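Local structure of putative TOXIN related protein (Parabacteroides distasonis ATCC 8503, 3K0Y) at residues F135-I139 with V169-L173; Y43-K49 with N79-N83. The protein is of unknown function, possibly toxin-related, and consists of a NigD-like OB domain followed by a C-terminal beta sandwich. All coordinates share one frame; numbering follows the deposited sequence. Where two conformers were deposited one is given.

Contact 1. Residues F135-I139 with V169-L173; sequences FINLI and VAFNL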
ATOM      1  N   PHE A 135      -2.731  14.540   1.520  1.00 41.05           N
ATOM      2  CA  PHE A 135      -2.426  13.921   0.225  1.00 40.51           C
ATOM      3  C   PHE A 135      -1.262  12.961   0.444  1.00 40.33           C
ATOM      4  O   PHE A 135      -0.225  13.391   0.900  1.00 41.07           O
ATOM      5  CB  PHE A 135      -1.994  15.033  -0.716  1.00 40.62           C
ATOM      6  CG  PHE A 135      -1.995  14.700  -2.186  1.00 39.68           C
ATOM      7  CD1 PHE A 135      -2.886  13.788  -2.739  1.00 41.03           C
ATOM      8  CD2 PHE A 135      -1.185  15.445  -3.030  1.00 40.56           C
ATOM      9  CE1 PHE A 135      -2.945  13.563  -4.109  1.00 40.77           C
ATOM     10  CE2 PHE A 135      -1.206  15.240  -4.419  1.00 43.35           C
ATOM     11  CZ  PHE A 135      -2.116  14.290  -4.964  1.00 43.26           C
ATOM     12  N   ILE A 136      -1.441  11.699   0.062  1.00 40.59           N
ATOM     13  CA  ILE A 136      -0.539  10.581   0.378  1.00 42.00           C
ATOM     14  C   ILE A 136      -0.090  10.008  -0.957  1.00 41.83           C
ATOM     15  O   ILE A 136      -0.926   9.612  -1.772  1.00 40.87           O
ATOM     16  CB  ILE A 136      -1.285   9.435   1.151  1.00 42.28           C
ATOM     17  CG1 ILE A 136      -2.024   9.956   2.375  1.00 46.28           C
ATOM     18  CG2 ILE A 136      -0.350   8.376   1.639  1.00 43.28           C
ATOM     19  CD1 ILE A 136      -1.057  10.619   3.408  1.00 50.00           C
ATOM     20  N   ASN A 137       1.216   9.965  -1.195  1.00 41.42           N
ATOM     21  CA  ASN A 137       1.715   9.454  -2.473  1.00 41.87           C
ATOM     22  C   ASN A 137       3.047   8.711  -2.393  1.00 41.10           C
ATOM     23  O   ASN A 137       3.811   8.862  -1.459  1.00 41.70           O
ATOM     24  CB  ASN A 137       1.910  10.606  -3.458  1.00 41.20           C
ATOM     25  CG  ASN A 137       0.612  11.154  -3.968  1.00 41.91           C
ATOM     26  OD1 ASN A 137      -0.023  10.552  -4.825  1.00 41.95           O
ATOM     27  ND2 ASN A 137       0.194  12.285  -3.418  1.00 40.53           N
ATOM     28  N   LEU A 138       3.319   7.966  -3.437  1.00 40.96           N
ATOM     29  CA  LEU A 138       4.602   7.297  -3.619  1.00 41.30           C
ATOM     30  C   LEU A 138       5.089   7.711  -5.008  1.00 41.80           C
ATOM     31  O   LEU A 138       4.349   7.540  -5.983  1.00 42.23           O
ATOM     32  CB  LEU A 138       4.402   5.797  -3.579  1.00 40.14           C
ATOM     33  CG  LEU A 138       5.679   4.958  -3.543  1.00 42.23           C
ATOM     34  CD1 LEU A 138       6.340   5.099  -2.190  1.00 41.34           C
ATOM     35  CD2 LEU A 138       5.331   3.490  -3.864  1.00 39.65           C
ATOM     36  N   ILE A 139       6.292   8.267  -5.081  1.00 42.73           N
ATOM     37  CA  ILE A 139       6.858   8.743  -6.341  1.00 43.42           C
ATOM     38  C   ILE A 139       8.251   8.244  -6.600  1.00 43.13           C
ATOM     39  O   ILE A 139       8.964   7.796  -5.685  1.00 42.24           O
ATOM     40  CB  ILE A 139       6.890  10.242  -6.417  1.00 43.94           C
ATOM     41  CG1 ILE A 139       7.930  10.836  -5.454  1.00 44.10           C
ATOM     42  CG2 ILE A 139       5.470  10.801  -6.160  1.00 44.82           C
ATOM     43  CD1 ILE A 139       8.060  12.373  -5.593  1.00 45.57           C
ATOM     44  N   VAL A 169      -2.183   2.860   3.849  1.00 38.90           N
ATOM     45  CA  VAL A 169      -2.189   3.037   2.408  1.00 37.60           C
ATOM     46  C   VAL A 169      -1.534   1.811   1.754  1.00 38.54           C
ATOM     47  O   VAL A 169      -0.691   1.112   2.360  1.00 39.69           O
ATOM     48  CB  VAL A 169      -1.466   4.378   2.040  1.00 37.91           C
ATOM     49  CG1 VAL A 169       0.064   4.322   2.455  1.00 37.30           C
ATOM     50  CG2 VAL A 169      -1.648   4.719   0.574  1.00 36.87           C
ATOM     51  N   ALA A 170      -1.873   1.576   0.499  1.00 38.76           N
ATOM     52  CA  ALA A 170      -1.248   0.569  -0.347  1.00 39.32           C
ATOM     53  C   ALA A 170      -0.982   1.181  -1.702  1.00 40.66           C
ATOM     54  O   ALA A 170      -1.856   1.876  -2.241  1.00 39.60           O
ATOM     55  CB  ALA A 170      -2.177  -0.633  -0.495  1.00 38.39           C
ATOM     56  N   PHE A 171       0.243   0.981  -2.209  1.00 41.39           N
ATOM     57  CA  PHE A 171       0.647   1.467  -3.536  1.00 41.33           C
ATOM     58  C   PHE A 171       0.924   0.294  -4.494  1.00 41.66           C
ATOM     59  O   PHE A 171       1.696  -0.625  -4.191  1.00 39.68           O
ATOM     60  CB  PHE A 171       1.895   2.357  -3.430  1.00 40.60           C
ATOM     61  CG  PHE A 171       1.681   3.606  -2.612  1.00 40.54           C
ATOM     62  CD1 PHE A 171       0.981   4.692  -3.135  1.00 38.91           C
ATOM     63  CD2 PHE A 171       2.222   3.735  -1.340  1.00 37.83           C
ATOM     64  CE1 PHE A 171       0.808   5.843  -2.394  1.00 38.56           C
ATOM     65  CE2 PHE A 171       2.062   4.928  -0.612  1.00 36.14           C
ATOM     66  CZ  PHE A 171       1.363   5.951  -1.111  1.00 37.79           C
ATOM     67  N   ASN A 172       0.269   0.321  -5.647  1.00 42.40           N
ATOM     68  CA  ASN A 172       0.416  -0.723  -6.631  1.00 43.62           C
ATOM     69  C   ASN A 172       1.794  -0.550  -7.256  1.00 44.53           C
ATOM     70  O   ASN A 172       2.115   0.510  -7.796  1.00 44.25           O
ATOM     71  CB  ASN A 172      -0.721  -0.607  -7.660  1.00 44.62           C
ATOM     72  CG  ASN A 172      -0.826  -1.791  -8.579  1.00 46.72           C
ATOM     73  OD1 ASN A 172       0.184  -2.368  -8.972  1.00 54.29           O
ATOM     74  ND2 ASN A 172      -2.043  -2.103  -9.020  1.00 47.40           N
ATOM     75  N   LEU A 173       2.622  -1.586  -7.173  1.00 44.35           N
ATOM     76  CA  LEU A 173       3.991  -1.513  -7.718  1.00 45.71           C
ATOM     77  C   LEU A 173       4.132  -2.051  -9.123  1.00 46.37           C
ATOM     78  O   LEU A 173       5.244  -2.202  -9.623  1.00 47.99           O
ATOM     79  CB  LEU A 173       4.974  -2.266  -6.818  1.00 44.85           C
ATOM     80  CG  LEU A 173       5.046  -1.734  -5.396  1.00 42.97           C
ATOM     81  CD1 LEU A 173       5.998  -2.564  -4.521  1.00 43.69           C
ATOM     82  CD2 LEU A 173       5.444  -0.291  -5.406  1.00 42.19           C
TER
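The ring of F171 is clasped on both faces: CB of L138 sits over its centre on one, and CG2 of V169, from F171's own strand, lies nearer the rim of the other. On the far side of strand 135-139, ND2 of N137 lies 3.2 Å above the plane of the F135 ring, over its centre, while its OD1 accepts a hydrogen bond from NZ of K87. The F171 contact is face-to-face packing of the two sheets of the NigD-like C-terminal beta sandwich. Strands 135-139 and 163-172 belong to different sheets; their axes approach to 8.2 Å at an angle of 34°, a spacing filled by side chains, with no hydrogen bond across. CB of L138 makes a near-ideal CH-pi contact, 3.5 Å from the F171 ring centroid and 7° off the ring normal. A large flat residue suits this place because it spans the gap as far as the opposing backbone: CE1 of F171 comes 3.4 Å from N of L138, and its CZ reaches C of N137. L138 places CG anti to its own N (chi1 -171°), which carries CD2 past the ring to CB of F171, 3.6 Å away. The two side chains thus cross obliquely. CG2 of I136 lies 4.0 Å from both CG2 of V169 and CZ of F171, and the I136 side chain also touches F152 and H154 of strand 149-155. Beta-branched residues suit both positions because a methyl near the main chain can meet the ring and the other strand's side chain together. At the far end CD2 of L138 and CD2 of L173 meet at 4.1 Å.

Contact 2. Residues Y43-K49 with N79-N83; sequences YPNYQPK and NAIHN
In the NigD-like OB domain, the loop between strands 40-41 and 52-62 folds over strand 74-88, and a type I beta turn from Y43 to Y46 lets two tyrosines bracket I81. N of Y46 bonds to O of Y43 at 3.3 Å, closing the turn. CG2 of I81 lies over a face of Y43, 3.9 Å from the ring centroid, and also touches CD1 of Y46, while CD1 of I81 lies over a face of Y46 at the same centroid distance; both methyls are offset toward the rim. The arrangement follows from chi1 of 175°, which sends CG1 anti to the backbone N and extends CD1 to Y46, while CG2 stays close to the main chain beside Y43. A branched aliphatic residue is thus well matched to two aromatic neighbours. The Y43 ring also lies along the strand backbone, its CE1 3.4 Å from CA of A80; A80, with only a methyl for a side chain, touches Y43 through CB, which lies 3.5 Å from OH. Y46 ends in the polar part of the contact. Its OH donates to OD1 of N83 over 2.7 Å, striking a lone pair in the carbonyl plane at a C=O...O angle of 131°, and the amide stands 81° from the ring plane. The other end of that amide, ND2, donates to a water that also accepts from NZ of K49 and donates to O of Q47. Tyrosine suits a place that needs an apolar face and a polar tip. N79 and A80 both face N57 in a classic beta bulge. Around Y46, the ring of Y26 (strand 25-30) meets its ring and V18 (strand 11-22) touches it, and strand 52-62 supports I81 through A54 and V56.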
ATOM      1  N   TYR A  43     -21.534  -7.549   5.249  1.00 49.81           N
ATOM      2  CA  TYR A  43     -21.713  -6.416   4.309  1.00 50.05           C
ATOM      3  C   TYR A  43     -22.113  -6.868   2.888  1.00 48.45           C
ATOM      4  O   TYR A  43     -21.295  -6.824   1.959  1.00 47.97           O
ATOM      5  CB  TYR A  43     -20.433  -5.650   4.114  1.00 51.08           C
ATOM      6  CG  TYR A  43     -19.739  -4.954   5.248  1.00 57.27           C
ATOM      7  CD1 TYR A  43     -19.664  -5.492   6.538  1.00 61.43           C
ATOM      8  CD2 TYR A  43     -19.017  -3.759   4.975  1.00 62.97           C
ATOM      9  CE1 TYR A  43     -18.947  -4.823   7.548  1.00 64.01           C
ATOM     10  CE2 TYR A  43     -18.302  -3.099   5.963  1.00 64.22           C
ATOM     11  CZ  TYR A  43     -18.258  -3.631   7.244  1.00 63.95           C
ATOM     12  OH  TYR A  43     -17.534  -2.952   8.200  1.00 64.61           O
ATOM     13  N   PRO A  44     -23.376  -7.264   2.684  1.00 46.64           N
ATOM     14  CA  PRO A  44     -23.674  -7.801   1.362  1.00 46.05           C
ATOM     15  C   PRO A  44     -23.698  -6.753   0.241  1.00 45.65           C
ATOM     16  O   PRO A  44     -23.673  -7.132  -0.930  1.00 45.48           O
ATOM     17  CB  PRO A  44     -25.051  -8.453   1.545  1.00 45.99           C
ATOM     18  CG  PRO A  44     -25.656  -7.708   2.699  1.00 46.29           C
ATOM     19  CD  PRO A  44     -24.502  -7.412   3.617  1.00 46.61           C
ATOM     20  N   ASN A  45     -23.727  -5.462   0.596  1.00 45.12           N
ATOM     21  CA  ASN A  45     -23.806  -4.382  -0.381  1.00 44.83           C
ATOM     22  C   ASN A  45     -22.447  -3.757  -0.669  1.00 45.20           C
ATOM     23  O   ASN A  45     -22.367  -2.705  -1.265  1.00 45.79           O
ATOM     24  CB  ASN A  45     -24.799  -3.305   0.098  1.00 44.89           C
ATOM     25  CG  ASN A  45     -26.219  -3.821   0.195  1.00 43.73           C
ATOM     26  OD1 ASN A  45     -26.642  -4.605  -0.631  1.00 39.67           O
ATOM     27  ND2 ASN A  45     -26.945  -3.401   1.221  1.00 43.34           N
ATOM     28  N   TYR A  46     -21.385  -4.427  -0.250  1.00 45.62           N
ATOM     29  CA  TYR A  46     -20.015  -4.002  -0.493  1.00 45.72           C
ATOM     30  C   TYR A  46     -19.764  -4.013  -1.992  1.00 46.36           C
ATOM     31  O   TYR A  46     -20.132  -4.967  -2.671  1.00 46.45           O
ATOM     32  CB  TYR A  46     -19.043  -4.986   0.208  1.00 45.39           C
ATOM     33  CG  TYR A  46     -17.595  -4.656  -0.042  1.00 43.83           C
ATOM     34  CD1 TYR A  46     -16.981  -3.598   0.625  1.00 42.07           C
ATOM     35  CD2 TYR A  46     -16.857  -5.356  -0.977  1.00 42.06           C
ATOM     36  CE1 TYR A  46     -15.662  -3.260   0.368  1.00 42.03           C
ATOM     37  CE2 TYR A  46     -15.533  -5.032  -1.225  1.00 42.12           C
ATOM     38  CZ  TYR A  46     -14.947  -3.967  -0.554  1.00 41.86           C
ATOM     39  OH  TYR A  46     -13.616  -3.642  -0.780  1.00 43.44           O
ATOM     40  N   GLN A  47     -19.128  -2.977  -2.500  1.00 47.10           N
ATOM     41  CA  GLN A  47     -18.845  -2.896  -3.923  1.00 49.33           C
ATOM     42  C   GLN A  47     -17.356  -3.192  -4.183  1.00 48.95           C
ATOM     43  O   GLN A  47     -16.502  -2.387  -3.873  1.00 48.56           O
ATOM     44  CB  GLN A  47     -19.251  -1.528  -4.479  1.00 50.66           C
ATOM     45  CG  GLN A  47     -19.016  -1.349  -6.008  1.00 54.78           C
ATOM     46  CD  GLN A  47     -19.897  -2.265  -6.894  1.00 59.63           C
ATOM     47  OE1 GLN A  47     -19.367  -2.997  -7.749  1.00 62.32           O
ATOM     48  NE2 GLN A  47     -21.229  -2.235  -6.689  1.00 60.54           N
ATOM     49  N   PRO A  48     -17.055  -4.392  -4.689  1.00 48.25           N
ATOM     50  CA  PRO A  48     -15.673  -4.693  -4.946  1.00 48.71           C
ATOM     51  C   PRO A  48     -15.183  -3.922  -6.146  1.00 48.74           C
ATOM     52  O   PRO A  48     -15.961  -3.672  -7.074  1.00 49.75           O
ATOM     53  CB  PRO A  48     -15.672  -6.206  -5.185  1.00 48.94           C
ATOM     54  CG  PRO A  48     -17.093  -6.532  -5.631  1.00 48.70           C
ATOM     55  CD  PRO A  48     -17.970  -5.482  -5.053  1.00 47.85           C
ATOM     56  N   LYS A  49     -13.936  -3.476  -6.073  1.00 49.05           N
ATOM     57  CA  LYS A  49     -13.290  -2.733  -7.128  1.00 50.87           C
ATOM     58  C   LYS A  49     -11.983  -3.422  -7.513  1.00 50.42           C
ATOM     59  O   LYS A  49     -11.362  -4.069  -6.678  1.00 50.28           O
ATOM     60  CB  LYS A  49     -12.985  -1.304  -6.683  1.00 51.75           C
ATOM     61  CG  LYS A  49     -14.193  -0.409  -6.458  1.00 55.74           C
ATOM     62  CD  LYS A  49     -13.819   0.690  -5.412  1.00 61.05           C
ATOM     63  CE  LYS A  49     -15.052   1.534  -5.014  1.00 63.99           C
ATOM     64  NZ  LYS A  49     -14.935   1.886  -3.549  1.00 65.06           N
ATOM     65  N   ASN A  79     -16.599 -10.568   8.346  1.00 49.31           N
ATOM     66  CA  ASN A  79     -17.253  -9.894   9.462  1.00 49.63           C
ATOM     67  C   ASN A  79     -17.270  -8.397   9.250  1.00 49.65           C
ATOM     68  O   ASN A  79     -18.272  -7.738   9.539  1.00 50.56           O
ATOM     69  CB  ASN A  79     -16.567 -10.219  10.773  1.00 49.66           C
ATOM     70  CG  ASN A  79     -16.503 -11.739  11.044  1.00 51.28           C
ATOM     71  OD1 ASN A  79     -17.495 -12.454  10.887  1.00 52.06           O
ATOM     72  ND2 ASN A  79     -15.324 -12.223  11.411  1.00 52.00           N
ATOM     73  N   ALA A  80     -16.152  -7.862   8.767  1.00 49.37           N
ATOM     74  CA  ALA A  80     -16.069  -6.446   8.418  1.00 49.37           C
ATOM     75  C   ALA A  80     -15.004  -6.257   7.339  1.00 47.80           C
ATOM     76  O   ALA A  80     -14.128  -7.071   7.172  1.00 48.25           O
ATOM     77  CB  ALA A  80     -15.764  -5.573   9.671  1.00 49.24           C
ATOM     78  N   ILE A  81     -15.107  -5.184   6.585  1.00 46.38           N
ATOM     79  CA  ILE A  81     -14.151  -4.924   5.524  1.00 46.04           C
ATOM     80  C   ILE A  81     -14.077  -3.403   5.380  1.00 45.81           C
ATOM     81  O   ILE A  81     -15.097  -2.728   5.137  1.00 45.05           O
ATOM     82  CB  ILE A  81     -14.553  -5.662   4.218  1.00 45.57           C
ATOM     83  CG1 ILE A  81     -13.628  -5.286   3.064  1.00 44.54           C
ATOM     84  CG2 ILE A  81     -16.030  -5.360   3.879  1.00 44.30           C
ATOM     85  CD1 ILE A  81     -13.673  -6.269   1.934  1.00 44.22           C
ATOM     86  N   HIS A  82     -12.878  -2.885   5.630  1.00 45.72           N
ATOM     87  CA  HIS A  82     -12.600  -1.457   5.600  0.50 45.25           C
ATOM     88  C   HIS A  82     -11.554  -1.179   4.530  1.00 44.83           C
ATOM     89  O   HIS A  82     -10.403  -1.557   4.686  1.00 43.61           O
ATOM     90  CB  HIS A  82     -12.066  -1.008   6.962  0.50 45.30           C
ATOM     91  CG  HIS A  82     -12.819  -1.570   8.128  0.50 46.15           C
ATOM     92  ND1 HIS A  82     -14.106  -1.197   8.427  0.50 46.66           N
ATOM     93  CD2 HIS A  82     -12.450  -2.462   9.085  0.50 45.99           C
ATOM     94  CE1 HIS A  82     -14.507  -1.844   9.510  0.50 45.53           C
ATOM     95  NE2 HIS A  82     -13.515  -2.606   9.932  0.50 44.47           N
ATOM     96  N   ASN A  83     -11.951  -0.527   3.441  1.00 44.20           N
ATOM     97  CA  ASN A  83     -11.004  -0.225   2.385  1.00 43.01           C
ATOM     98  C   ASN A  83      -9.808   0.584   2.883  1.00 42.98           C
ATOM     99  O   ASN A  83      -9.922   1.435   3.760  1.00 41.44           O
ATOM    100  CB  ASN A  83     -11.694   0.527   1.269  1.00 43.12           C
ATOM    101  CG  ASN A  83     -12.626  -0.362   0.472  1.00 43.10           C
ATOM    102  OD1 ASN A  83     -12.690  -1.578   0.707  1.00 42.42           O
ATOM    103  ND2 ASN A  83     -13.357   0.233  -0.473  1.00 41.82           N
TER
HETATM  104  O   HOH W   1     -15.924  -0.552  -2.044  1.00 45.43           O

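How the contacts relate
Contact 2 closes before contact 1 opens along the chain, so the two lie in series, one in the OB domain and the other in the C-terminal beta sandwich. Their centres are 21 Å apart and their nearest atoms about 8 Å, without touching. Strand 74-88 connects them: residues 79-83 form part of contact 2, and, farther along, the same strand pairs in parallel with strand 163-172, which carries most of residues 169-173 of contact 1. One long strand therefore runs from the first domain into a sheet of the second. Contact 1 then packs that sheet against the four-stranded one, whereas contact 2 fastens a loop onto the OB domain.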